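Local coordinates for designed Anbu Protein (Synthetic construct, PDB 5LOY) that forms helical assemblies as a consensus-designed ancestral beta subunit of the proteasome family, and is probably an Ntn-type hydrolase related to a proteasome precursor, at residues Tyr2-Arg7 with Val175-Thr180; Leu8-Val13 with Ser165-Ala170; Val35-Gly40 with Leu201-Arg206; Val45-Gly50 with Ser111-Gly116; Pro77-Ala82 with Arg124-Tyr129. All coordinates share one frame; numbering follows the deposited sequence.

Interaction 1: Tyr2-Arg7 with Val175-Thr180; sequences YCVGIR and VSFDST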
# COMPACT_ATOMS: atom_id res chain seq x y z
N TYR A 2 11.45 5.12 -1.31
CA TYR A 2 10.42 5.49 -0.39
C TYR A 2 11.03 6.52 0.56
O TYR A 2 12.10 6.27 1.14
CB TYR A 2 9.94 4.26 0.37
CG TYR A 2 8.95 4.50 1.49
CD1 TYR A 2 7.93 5.44 1.36
CD2 TYR A 2 9.02 3.77 2.67
CE1 TYR A 2 7.02 5.65 2.38
CE2 TYR A 2 8.10 3.97 3.70
CZ TYR A 2 7.10 4.90 3.55
OH TYR A 2 6.21 5.13 4.55
N CYS A 3 10.36 7.67 0.71
CA CYS A 3 10.82 8.71 1.64
C CYS A 3 9.66 9.23 2.44
O CYS A 3 8.54 9.35 1.92
CB CYS A 3 11.46 9.86 0.89
SG CYS A 3 12.76 9.39 -0.28
N VAL A 4 9.93 9.55 3.69
CA VAL A 4 8.93 10.00 4.62
C VAL A 4 9.40 11.21 5.42
O VAL A 4 10.54 11.25 5.87
CB VAL A 4 8.62 8.91 5.67
CG1 VAL A 4 7.43 9.30 6.53
CG2 VAL A 4 8.27 7.63 4.97
N GLY A 5 8.50 12.17 5.61
CA GLY A 5 8.75 13.29 6.50
C GLY A 5 7.60 13.40 7.46
O GLY A 5 6.43 13.25 7.06
N ILE A 6 7.93 13.66 8.73
CA ILE A 6 6.92 13.69 9.81
C ILE A 6 7.10 14.91 10.65
O ILE A 6 8.20 15.25 11.00
CB ILE A 6 7.02 12.48 10.75
CG1 ILE A 6 6.96 11.19 9.96
CG2 ILE A 6 5.88 12.46 11.74
CD1 ILE A 6 7.19 9.98 10.83
N ARG A 7 6.00 15.56 10.99
CA ARG A 7 6.04 16.79 11.78
C ARG A 7 5.27 16.67 13.11
O ARG A 7 4.10 16.34 13.14
CB ARG A 7 5.44 17.89 10.95
CG ARG A 7 5.66 19.26 11.56
CD ARG A 7 4.52 20.16 11.20
NE ARG A 7 4.80 21.54 11.56
CZ ARG A 7 3.86 22.48 11.71
NH1 ARG A 7 2.57 22.19 11.54
NH2 ARG A 7 4.22 23.71 12.06
N VAL A 175 9.34 0.94 11.07
CA VAL A 175 8.39 -0.14 10.88
C VAL A 175 7.67 0.01 9.53
O VAL A 175 7.47 -0.97 8.80
CB VAL A 175 7.39 -0.14 12.08
CG1 VAL A 175 6.14 -0.91 11.76
CG2 VAL A 175 8.09 -0.70 13.30
N SER A 176 7.31 1.25 9.20
CA SER A 176 6.80 1.58 7.86
C SER A 176 7.73 1.10 6.73
O SER A 176 7.27 0.59 5.71
CB SER A 176 6.59 3.09 7.74
OG SER A 176 5.90 3.39 6.54
N PHE A 177 9.04 1.28 6.91
CA PHE A 177 9.99 0.79 5.92
C PHE A 177 10.07 -0.71 5.89
O PHE A 177 10.19 -1.30 4.82
CB PHE A 177 11.38 1.38 6.15
CG PHE A 177 11.56 2.68 5.48
CD1 PHE A 177 11.08 3.84 6.06
CD2 PHE A 177 12.18 2.77 4.24
CE1 PHE A 177 11.20 5.06 5.43
CE2 PHE A 177 12.30 4.00 3.59
CZ PHE A 177 11.80 5.14 4.19
N ASP A 178 10.03 -1.33 7.06
CA ASP A 178 10.08 -2.78 7.15
C ASP A 178 8.98 -3.41 6.31
O ASP A 178 9.24 -4.29 5.50
CB ASP A 178 9.96 -3.21 8.60
CG ASP A 178 9.83 -4.72 8.78
OD1 ASP A 178 10.60 -5.50 8.17
OD2 ASP A 178 8.93 -5.12 9.55
N SER A 179 7.75 -2.95 6.50
CA SER A 179 6.59 -3.48 5.78
C SER A 179 6.70 -3.25 4.28
O SER A 179 6.36 -4.12 3.47
CB SER A 179 5.30 -2.85 6.31
OG SER A 179 5.04 -3.32 7.62
N THR A 180 7.19 -2.08 3.91
CA THR A 180 7.38 -1.73 2.51
C THR A 180 8.44 -2.62 1.86
O THR A 180 8.20 -3.18 0.80
CB THR A 180 7.78 -0.26 2.36
OG1 THR A 180 6.77 0.59 2.94
CG2 THR A 180 7.97 0.09 0.92
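Tyr2 and Ser176 make the polar link of this buried contact: Tyr2 OH donates to Ser176 OG over 2.7 Å, and the serine oxygen lies in the plane of the tyrosine ring, at its edge. With CG anti to the backbone N (chi1 174°), the Tyr2 ring is carried across to helix 166-183. The same two hydroxyls have further partners, since Gln145 NE2 bonds to Tyr2 OH and Gly152 O to Ser176 OG. Thr180 OG1 approaches Tyr2 CE2 at 3.7 Å while donating to Ser176 O; that carbonyl also accepts from Thr180 N, the two donors arriving from opposite faces of its plane.

The aromatic contact is between Tyr2 and Phe177. Their ring planes are inclined at 36° with centroids 4.4 Å apart, and Tyr2 CD2 sits over the centre of one face of the phenylalanine. The arrangement is that of an Ntn-hydrolase sandwich, in which helix 166-183 covers the sheet containing strand 2-8; the local axes of 2-7 and 175-180 run nearly antiparallel, at 160°, and come within 10.2 Å.

Aliphatic packing is slighter. Val4 CG2 reaches Phe177 CE1 at 3.9 Å, the two side chains passing in opposite directions.

Interaction 2: Leu8-Val13 with Ser165-Ala170; sequences LDEGLV and SLEDAA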
# COMPACT_ATOMS: atom_id res chain seq x y z
N LEU A 8 5.94 16.99 14.22
CA LEU A 8 5.38 16.82 15.56
C LEU A 8 5.60 18.07 16.36
O LEU A 8 6.43 18.90 16.02
CB LEU A 8 6.10 15.67 16.25
CG LEU A 8 6.27 14.47 15.32
CD1 LEU A 8 7.55 13.74 15.63
CD2 LEU A 8 5.08 13.56 15.41
N ASP A 9 4.86 18.20 17.46
CA ASP A 9 5.07 19.32 18.36
C ASP A 9 6.53 19.37 18.80
O ASP A 9 7.12 20.44 18.86
CB ASP A 9 4.15 19.25 19.58
CG ASP A 9 2.67 19.54 19.24
OD1 ASP A 9 2.36 19.89 18.06
OD2 ASP A 9 1.80 19.40 20.14
N GLU A 10 7.11 18.20 19.08
CA GLU A 10 8.49 18.10 19.57
C GLU A 10 9.58 18.36 18.50
O GLU A 10 10.72 18.54 18.87
CB GLU A 10 8.72 16.69 20.16
CG GLU A 10 8.28 16.47 21.61
CD GLU A 10 8.62 15.07 22.17
OE1 GLU A 10 9.47 14.32 21.58
OE2 GLU A 10 8.03 14.69 23.23
N GLY A 11 9.23 18.32 17.21
CA GLY A 11 10.23 18.41 16.13
C GLY A 11 9.87 17.72 14.80
O GLY A 11 8.73 17.71 14.41
N LEU A 12 10.88 17.21 14.10
CA LEU A 12 10.70 16.58 12.78
C LEU A 12 11.49 15.28 12.69
O LEU A 12 12.57 15.15 13.27
CB LEU A 12 11.21 17.49 11.67
CG LEU A 12 10.63 18.89 11.51
CD1 LEU A 12 11.57 19.78 10.71
CD2 LEU A 12 9.27 18.83 10.83
N VAL A 13 10.97 14.35 11.90
CA VAL A 13 11.66 13.10 11.60
C VAL A 13 11.65 12.84 10.08
O VAL A 13 10.60 12.95 9.45
CB VAL A 13 10.95 11.93 12.28
CG1 VAL A 13 11.61 10.61 11.90
CG2 VAL A 13 10.96 12.11 13.78
N SER A 165 5.87 11.33 20.36
CA SER A 165 7.27 11.69 20.73
C SER A 165 8.21 11.44 19.55
O SER A 165 7.88 10.66 18.66
CB SER A 165 7.75 10.88 21.93
OG SER A 165 7.97 9.52 21.55
N LEU A 166 9.36 12.09 19.55
CA LEU A 166 10.34 11.88 18.48
C LEU A 166 10.77 10.43 18.40
O LEU A 166 10.88 9.88 17.31
CB LEU A 166 11.57 12.75 18.68
CG LEU A 166 11.36 14.25 18.50
CD1 LEU A 166 12.66 14.97 18.81
CD2 LEU A 166 10.89 14.58 17.09
N GLU A 167 10.97 9.81 19.56
CA GLU A 167 11.36 8.40 19.61
C GLU A 167 10.31 7.51 18.91
O GLU A 167 10.65 6.71 18.04
CB GLU A 167 11.56 7.91 21.06
CG GLU A 167 12.52 8.75 21.90
CD GLU A 167 11.82 9.89 22.66
OE1 GLU A 167 11.27 9.64 23.77
OE2 GLU A 167 11.80 11.05 22.16
N ASP A 168 9.04 7.67 19.26
CA ASP A 168 8.00 6.85 18.65
C ASP A 168 7.83 7.11 17.16
O ASP A 168 7.54 6.19 16.40
CB ASP A 168 6.64 7.03 19.36
CG ASP A 168 6.59 6.35 20.71
OD1 ASP A 168 7.47 5.50 21.00
OD2 ASP A 168 5.67 6.67 21.50
N ALA A 169 7.96 8.37 16.74
CA ALA A 169 7.82 8.70 15.32
C ALA A 169 8.92 8.06 14.51
O ALA A 169 8.66 7.57 13.40
CB ALA A 169 7.82 10.19 15.10
N ALA A 170 10.13 8.02 15.06
CA ALA A 170 11.22 7.30 14.39
C ALA A 170 10.97 5.79 14.32
O ALA A 170 11.17 5.18 13.25
CB ALA A 170 12.54 7.59 15.06
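Leu166 is the main bump of this contact, and its CD2 methyl enters a hollow formed by Leu8, the backbone at Gly11 and Leu12, and Val13. Leu8 CD1 lies 3.7 Å from Leu166 CD2, with the two side chains crossing at a slant. Beside it, Val13 CG2 comes within 4.1 Å of Leu166 CD2, its side chain sliding past in the opposite direction. The backbone at Leu12 N lies ahead of the methyl, and Gly11 forms a side wall: a beta carbon there would be tight against Leu166 CD2, and its backbone angles by themselves call for glycine.

A second, smaller bump is the methyl of Ala169, which fits between Leu8 CD1 at 3.6 Å and Val13 CG2 at 3.9 Å. The two valine methyls divide the work. CG1, anti to the backbone N (chi1 176°), faces Ala170, while CG2 lies over the gap between Ala169 and Leu166.

On the exposed side, Glu10 stretches out beyond CG and accepts from the first turn of the helix. Leu166 N donates to Glu10 OE1 at 3.0 Å in a fairly straight bond (163°), meeting the oxygen from above the carboxylate plane. Ser165, the N-cap, takes Asp168 N on its own OG at 3.1 Å, so side chains from both segments receive N-H groups at this helix start. The positive end of the helix dipole would be expected to stabilise the Glu10 carboxylate, though the nearby carboxylate of Glu167 would work against this.

The type I turn Leu8-Gly11 joins antiparallel strands 2-8 and 11-21, and helix 166-183 begins above it; Leu166 also packs on Val195 and Glu197 of the adjoining strand 191-197.

Interaction 3: Val35-Gly40 with Leu201-Arg206; sequences VFEVPG and LRVGHR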
# COMPACT_ATOMS: atom_id res chain seq x y z
N VAL A 35 21.05 17.64 3.27
CA VAL A 35 20.94 18.51 4.41
C VAL A 35 21.69 19.83 4.19
O VAL A 35 22.84 19.84 3.77
CB VAL A 35 21.49 17.81 5.66
CG1 VAL A 35 21.41 18.73 6.87
CG2 VAL A 35 20.71 16.53 5.92
N PHE A 36 21.00 20.93 4.46
CA PHE A 36 21.58 22.26 4.40
C PHE A 36 21.46 22.83 5.81
O PHE A 36 20.37 23.01 6.32
CB PHE A 36 20.83 23.10 3.36
CG PHE A 36 20.74 22.42 2.02
CD1 PHE A 36 19.76 21.48 1.78
CD2 PHE A 36 21.68 22.68 1.03
CE1 PHE A 36 19.70 20.83 0.55
CE2 PHE A 36 21.64 22.03 -0.21
CZ PHE A 36 20.63 21.10 -0.44
N GLU A 37 22.60 23.06 6.44
CA GLU A 37 22.66 23.42 7.85
C GLU A 37 23.53 24.67 8.02
O GLU A 37 24.64 24.73 7.49
CB GLU A 37 23.22 22.24 8.66
CG GLU A 37 23.29 22.50 10.18
CD GLU A 37 24.02 21.41 10.99
OE1 GLU A 37 24.87 20.69 10.42
OE2 GLU A 37 23.75 21.27 12.21
N VAL A 38 23.03 25.67 8.75
CA VAL A 38 23.87 26.70 9.36
C VAL A 38 23.66 26.58 10.86
O VAL A 38 22.63 27.01 11.38
CB VAL A 38 23.52 28.13 8.90
CG1 VAL A 38 24.42 29.15 9.60
CG2 VAL A 38 23.68 28.23 7.39
N PRO A 39 24.61 25.96 11.57
CA PRO A 39 24.33 25.59 12.97
C PRO A 39 24.03 26.82 13.81
O PRO A 39 24.76 27.80 13.72
CB PRO A 39 25.63 24.90 13.42
CG PRO A 39 26.37 24.56 12.16
CD PRO A 39 26.00 25.64 11.18
N GLY A 40 22.94 26.76 14.57
CA GLY A 40 22.46 27.90 15.34
C GLY A 40 21.61 28.93 14.60
O GLY A 40 21.16 29.88 15.22
N LEU A 201 18.12 24.08 16.15
CA LEU A 201 18.78 24.74 15.03
C LEU A 201 20.12 24.07 14.70
O LEU A 201 21.10 24.72 14.32
CB LEU A 201 18.94 26.23 15.30
CG LEU A 201 17.62 26.98 15.56
CD1 LEU A 201 17.89 28.43 15.91
CD2 LEU A 201 16.67 26.91 14.37
N ARG A 202 20.12 22.76 14.83
CA ARG A 202 21.30 21.92 14.75
C ARG A 202 20.84 20.51 14.34
O ARG A 202 19.77 20.08 14.74
CB ARG A 202 21.94 21.90 16.14
CG ARG A 202 23.44 21.85 16.20
CD ARG A 202 23.92 22.15 17.62
NE ARG A 202 23.91 23.59 17.93
CZ ARG A 202 24.87 24.46 17.59
NH1 ARG A 202 25.95 24.07 16.91
NH2 ARG A 202 24.75 25.75 17.91
N VAL A 203 21.61 19.80 13.53
CA VAL A 203 21.29 18.40 13.24
C VAL A 203 21.69 17.55 14.45
O VAL A 203 22.88 17.35 14.70
CB VAL A 203 22.02 17.87 12.01
CG1 VAL A 203 21.71 16.40 11.81
CG2 VAL A 203 21.61 18.64 10.78
N GLY A 204 20.70 17.08 15.21
CA GLY A 204 20.98 16.39 16.48
C GLY A 204 21.37 14.94 16.25
O GLY A 204 22.46 14.53 16.59
N HIS A 205 20.47 14.19 15.63
CA HIS A 205 20.72 12.79 15.34
C HIS A 205 20.52 12.49 13.85
O HIS A 205 19.48 12.83 13.26
CB HIS A 205 19.85 11.83 16.17
CG HIS A 205 19.98 12.01 17.66
ND1 HIS A 205 18.93 12.31 18.50
CD2 HIS A 205 21.07 11.90 18.45
CE1 HIS A 205 19.37 12.39 19.75
NE2 HIS A 205 20.67 12.13 19.74
N ARG A 206 21.53 11.88 13.26
CA ARG A 206 21.48 11.51 11.86
C ARG A 206 22.37 10.30 11.65
O ARG A 206 23.54 10.33 12.03
CB ARG A 206 21.91 12.68 10.99
CG ARG A 206 22.76 12.39 9.78
CD ARG A 206 22.03 12.46 8.47
NE ARG A 206 22.72 13.38 7.56
CZ ARG A 206 22.71 13.30 6.23
NH1 ARG A 206 23.37 14.22 5.52
NH2 ARG A 206 22.03 12.33 5.60
O HOH W 1 23.90 15.90 2.91
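The guanidinium group of Arg206 lies with one face against Val35, whose CG2 stands 3.5 Å from Arg206 NH1 and toward the rim of the group. At its edge, in plane, a water accepts weakly from Arg206 NH1 and from Val35 N. Arg202 offers a face of its own guanidinium to the Pro39-Gly40 backbone: Gly40 N lies above the plane, 3.9 Å from Arg202 NH2. A bend at chi3 (-79°) turns this arginine's end back over Pro39 and Gly40.

The carboxylate of Glu37 is held by the opposite backbone. Its extended chain, CG anti to the backbone N, brings Glu37 OE2 within 2.9 Å of Val203 N, a nearly straight bond (170°) that enters from above the carboxylate plane. Val203 CG2 packs on Glu37 CD at 3.7 Å and also meets Val35 CG1 at 3.9 Å. Were Glu37 replaced by an alanine, the Val203 N-H would probably lose this acceptor and a gap would open beside Val203 CG2.

One main-chain bond joins the two loops, from Gly40 N to Leu201 O at 2.8 Å.

The contact lies at the surface, where the two sheets of the sandwich approach each other: strand 33-38, outermost within this chain, meets the connection from strand 191-197 to strand 205-209. Leu194 touches Val35, Val203 and Arg206, and thereby underlies both sides.

Interaction 4: Val45-Gly50 with Ser111-Gly116; sequences VLLTAG and SFILGG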
# COMPACT_ATOMS: atom_id res chain seq x y z
N VAL A 45 16.12 20.11 5.33
CA VAL A 45 16.33 18.76 4.83
C VAL A 45 15.47 18.52 3.62
O VAL A 45 14.28 18.81 3.65
CB VAL A 45 15.92 17.71 5.87
CG1 VAL A 45 16.23 16.31 5.36
CG2 VAL A 45 16.62 17.96 7.19
N LEU A 46 16.08 17.98 2.56
CA LEU A 46 15.41 17.71 1.29
C LEU A 46 15.48 16.22 0.93
O LEU A 46 16.56 15.64 0.89
CB LEU A 46 16.06 18.56 0.19
CG LEU A 46 15.56 18.40 -1.25
CD1 LEU A 46 14.13 18.91 -1.40
CD2 LEU A 46 16.47 19.15 -2.20
N LEU A 47 14.33 15.60 0.69
CA LEU A 47 14.27 14.21 0.27
C LEU A 47 13.76 14.18 -1.17
O LEU A 47 12.82 14.91 -1.50
CB LEU A 47 13.33 13.39 1.16
CG LEU A 47 13.47 13.54 2.68
CD1 LEU A 47 12.41 12.72 3.40
CD2 LEU A 47 14.85 13.14 3.18
N THR A 48 14.36 13.29 -1.97
CA THR A 48 14.06 13.18 -3.38
C THR A 48 13.40 11.86 -3.82
O THR A 48 13.62 10.80 -3.24
CB THR A 48 15.35 13.33 -4.20
OG1 THR A 48 16.20 12.20 -3.99
CG2 THR A 48 16.08 14.58 -3.79
N ALA A 49 12.61 11.92 -4.89
CA ALA A 49 12.05 10.72 -5.51
C ALA A 49 11.79 10.93 -6.99
O ALA A 49 11.58 12.06 -7.44
CB ALA A 49 10.75 10.35 -4.83
N GLY A 50 11.79 9.85 -7.75
CA GLY A 50 11.51 9.89 -9.18
C GLY A 50 12.77 9.74 -9.99
O GLY A 50 13.74 9.20 -9.54
N SER A 111 9.83 14.37 -7.57
CA SER A 111 9.00 14.76 -6.45
C SER A 111 9.86 14.92 -5.19
O SER A 111 10.86 14.22 -5.04
CB SER A 111 7.94 13.67 -6.25
OG SER A 111 6.95 14.16 -5.41
N PHE A 112 9.49 15.82 -4.28
CA PHE A 112 10.33 16.10 -3.13
C PHE A 112 9.55 16.32 -1.84
O PHE A 112 8.38 16.72 -1.86
CB PHE A 112 11.16 17.35 -3.39
CG PHE A 112 11.98 17.30 -4.66
CD1 PHE A 112 11.42 17.66 -5.88
CD2 PHE A 112 13.30 16.90 -4.63
CE1 PHE A 112 12.16 17.59 -7.04
CE2 PHE A 112 14.04 16.85 -5.78
CZ PHE A 112 13.47 17.20 -6.99
N ILE A 113 10.25 16.13 -0.73
CA ILE A 113 9.77 16.56 0.57
C ILE A 113 10.80 17.48 1.17
O ILE A 113 12.01 17.20 1.11
CB ILE A 113 9.60 15.36 1.51
CG1 ILE A 113 8.35 14.59 1.11
CG2 ILE A 113 9.48 15.82 2.96
CD1 ILE A 113 8.24 13.23 1.79
N LEU A 114 10.35 18.61 1.70
CA LEU A 114 11.25 19.63 2.18
C LEU A 114 10.78 20.03 3.54
O LEU A 114 9.63 20.40 3.72
CB LEU A 114 11.22 20.86 1.26
CG LEU A 114 12.10 22.02 1.75
CD1 LEU A 114 13.55 21.73 1.45
CD2 LEU A 114 11.72 23.33 1.11
N GLY A 115 11.68 20.02 4.51
CA GLY A 115 11.32 20.50 5.85
C GLY A 115 12.49 20.99 6.65
O GLY A 115 13.64 20.84 6.26
N GLY A 116 12.20 21.60 7.78
CA GLY A 116 13.24 22.13 8.64
C GLY A 116 12.76 23.27 9.51
O GLY A 116 11.56 23.43 9.71
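Val45 to Ala49 pair with Gly115 back to Ser111 as regular antiparallel strands, the local axes at 168° and 4.8 Å apart. Val45-Gly115, Leu47-Ile113 and Ala49-Ser111 are hydrogen-bonded pairs, each contributing two bonds; Leu46-Leu114 and Thr48-Phe112 are the non-hydrogen-bonded pairs between them. Leu47 N reaches Ile113 O at 2.8 Å in a nearly straight bond. The bonds at the Ala49 end bend more: Ala49 N reaches Ser111 O at 2.9 Å with an angle of only 136°. Carbonyl oxygens also take CA-H contacts, as from Leu46 CA to Ile113 O at 3.4 Å.

On one face Leu46, Thr48, Phe112 and Leu114 form a largely apolar patch, to which Thr48 gives its methyl. Thr48 CG2 meets the edge of the Phe112 ring, near its plane, 3.6 Å from CE2. This follows from the threonine's first torsion (chi1 69°), which sets the methyl beside the backbone N and anti to the carbonyl carbon. Leu46 CD1 slants across to Phe112 CD2 at 3.9 Å and approaches Leu114 CD1 at 4.1 Å. The other face carries Val45, Leu47, Ala49, Ser111 and Ile113, with Leu47 CB 4.2 Å from Ile113 CB.

These are central strands of one sheet of the Ntn-hydrolase sandwich. The Phe112 face is covered by helices 52-62 and 79-94, through Val58 and Val86 among others. The Ile113 face packs against the second sheet at Phe144 and Ile146, while strands 33-38 and 124-128 flank the pair within its own sheet.

Interaction 5: Pro77-Ala82 with Arg124-Tyr129; sequences PSMFEA and RLFLIY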
# COMPACT_ATOMS: atom_id res chain seq x y z
N PRO A 77 14.24 33.35 3.21
CA PRO A 77 13.75 33.97 4.44
C PRO A 77 12.68 33.15 5.18
O PRO A 77 12.39 33.44 6.33
CB PRO A 77 13.15 35.29 3.95
CG PRO A 77 12.74 35.02 2.54
CD PRO A 77 13.70 33.99 2.00
N SER A 78 12.09 32.15 4.54
CA SER A 78 11.10 31.29 5.20
C SER A 78 11.05 29.95 4.49
O SER A 78 11.47 29.84 3.35
CB SER A 78 9.72 31.96 5.22
OG SER A 78 9.05 31.82 3.98
N MET A 79 10.58 28.93 5.18
CA MET A 79 10.45 27.61 4.57
C MET A 79 9.47 27.61 3.41
O MET A 79 9.62 26.84 2.48
CB MET A 79 10.03 26.58 5.60
CG MET A 79 11.16 26.18 6.55
SD MET A 79 12.43 25.11 5.85
CE MET A 79 11.55 24.21 4.61
N PHE A 80 8.46 28.46 3.46
CA PHE A 80 7.56 28.61 2.33
C PHE A 80 8.35 29.07 1.09
O PHE A 80 8.19 28.49 0.02
CB PHE A 80 6.41 29.57 2.66
CG PHE A 80 5.37 29.70 1.59
CD1 PHE A 80 5.52 30.62 0.55
CD2 PHE A 80 4.21 28.92 1.63
CE1 PHE A 80 4.56 30.74 -0.44
CE2 PHE A 80 3.24 29.05 0.65
CZ PHE A 80 3.42 29.96 -0.38
N GLU A 81 9.19 30.09 1.23
CA GLU A 81 10.02 30.52 0.11
C GLU A 81 11.02 29.44 -0.32
O GLU A 81 11.32 29.30 -1.50
CB GLU A 81 10.73 31.83 0.44
CG GLU A 81 9.80 33.05 0.56
CD GLU A 81 8.95 33.32 -0.70
OE1 GLU A 81 9.51 33.24 -1.84
OE2 GLU A 81 7.73 33.62 -0.57
N ALA A 82 11.56 28.68 0.62
CA ALA A 82 12.45 27.56 0.29
C ALA A 82 11.77 26.54 -0.64
O ALA A 82 12.33 26.12 -1.65
CB ALA A 82 12.92 26.87 1.56
N ARG A 124 8.65 23.38 10.03
CA ARG A 124 7.66 23.26 8.96
C ARG A 124 8.04 22.14 7.97
O ARG A 124 9.21 21.75 7.88
CB ARG A 124 7.51 24.59 8.22
CG ARG A 124 7.00 25.72 9.09
CD ARG A 124 7.10 27.08 8.40
NE ARG A 124 5.99 27.29 7.47
CZ ARG A 124 5.80 28.40 6.75
NH1 ARG A 124 6.67 29.42 6.82
NH2 ARG A 124 4.75 28.49 5.95
N LEU A 125 7.03 21.64 7.26
CA LEU A 125 7.19 20.48 6.40
C LEU A 125 6.33 20.64 5.14
O LEU A 125 5.12 20.92 5.25
CB LEU A 125 6.75 19.24 7.15
CG LEU A 125 6.90 17.92 6.39
CD1 LEU A 125 8.38 17.65 6.14
CD2 LEU A 125 6.27 16.76 7.15
N PHE A 126 6.95 20.43 3.97
CA PHE A 126 6.28 20.62 2.67
C PHE A 126 6.42 19.43 1.74
O PHE A 126 7.41 18.69 1.83
CB PHE A 126 6.87 21.82 1.94
CG PHE A 126 6.60 23.12 2.61
CD1 PHE A 126 7.37 23.53 3.66
CD2 PHE A 126 5.57 23.93 2.19
CE1 PHE A 126 7.11 24.74 4.28
CE2 PHE A 126 5.30 25.14 2.82
CZ PHE A 126 6.07 25.54 3.87
N LEU A 127 5.45 19.27 0.85
CA LEU A 127 5.51 18.28 -0.24
C LEU A 127 5.51 19.03 -1.56
O LEU A 127 4.62 19.85 -1.79
CB LEU A 127 4.31 17.35 -0.18
CG LEU A 127 4.09 16.35 -1.31
CD1 LEU A 127 5.23 15.38 -1.44
CD2 LEU A 127 2.81 15.56 -1.07
N ILE A 128 6.51 18.78 -2.40
CA ILE A 128 6.56 19.42 -3.71
C ILE A 128 6.18 18.42 -4.77
O ILE A 128 6.79 17.36 -4.90
CB ILE A 128 7.94 20.02 -4.03
CG1 ILE A 128 8.28 21.15 -3.08
CG2 ILE A 128 7.97 20.60 -5.41
CD1 ILE A 128 8.94 20.70 -1.81
N TYR A 129 5.14 18.76 -5.52
CA TYR A 129 4.61 17.86 -6.51
C TYR A 129 5.40 17.91 -7.82
O TYR A 129 6.14 18.85 -8.06
CB TYR A 129 3.16 18.24 -6.81
CG TYR A 129 2.16 18.04 -5.69
CD1 TYR A 129 1.97 16.78 -5.11
CD2 TYR A 129 1.35 19.08 -5.29
CE1 TYR A 129 1.03 16.59 -4.11
CE2 TYR A 129 0.40 18.91 -4.31
CZ TYR A 129 0.24 17.67 -3.72
OH TYR A 129 -0.73 17.56 -2.75
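Phe126 turns its ring toward the first turn of helix 79-94 and touches two successive residues there. Its CG is anti to the carbonyl carbon (chi1 -67°), and the far end of the ring reaches the helix: Phe126 CE1 lies 3.7 Å from Met79 CB, and Phe126 CZ is equally close, 3.7 Å, to Phe80 CA. The Phe80 side chain leaves in another direction, anti to its own backbone N (chi1 -175°), and crosses that of Phe126 at about a right angle, with CD2 4.1 Å from Phe126 CE2. A serine in place of Phe126 would probably open a gap beside Met79 CB and deprive the Phe80 ring of this apolar neighbour.

Arg124 bends at chi3, bringing its guanidinium back over the helix start. Phe80 N sits over one face of that group, toward its rim, and Phe80 CB lies 3.8 Å from Arg124 NH2. The aliphatic part packs too, with Arg124 CD 4.1 Å from Met79 CB. Salt bridges from NE to Glu136 and from NH1 to Glu121 hold the arginine's charged end; Glu121 also accepts from Met79 N. At the N-cap, Ser78 OG accepts from Glu81 N.

Helix 79-94 thus starts over strand 124-128, near one side of the five-stranded sheet. Met79 also packs on Leu114 of neighbouring strand 110-118, and Phe80 meets Phe134 of strand 134-136 edge-to-face.

In the fold
From the N terminus, strand 2-8 opens the longest loop, closed by interaction 1 at helix 166-183. The next strand, 11-21, reaches the same helix earlier along its length, so interaction 2 nests inside interaction 1; the two also meet through Ile6 and Val13. Interaction 3 starts within these loops but closes beyond them, crossing both, and joins the edges of the two sheets. Interactions 4 and 5 lie inside all three loops and cross each other: 45-50 pairs with 111-116, whose other neighbour in the sheet is strand 124-128. Leu125 touches strand 2-8, and Leu47 packs on Cys3 and Val4, so the two sheets meet between interactions 1, 4 and 5, with helices outside.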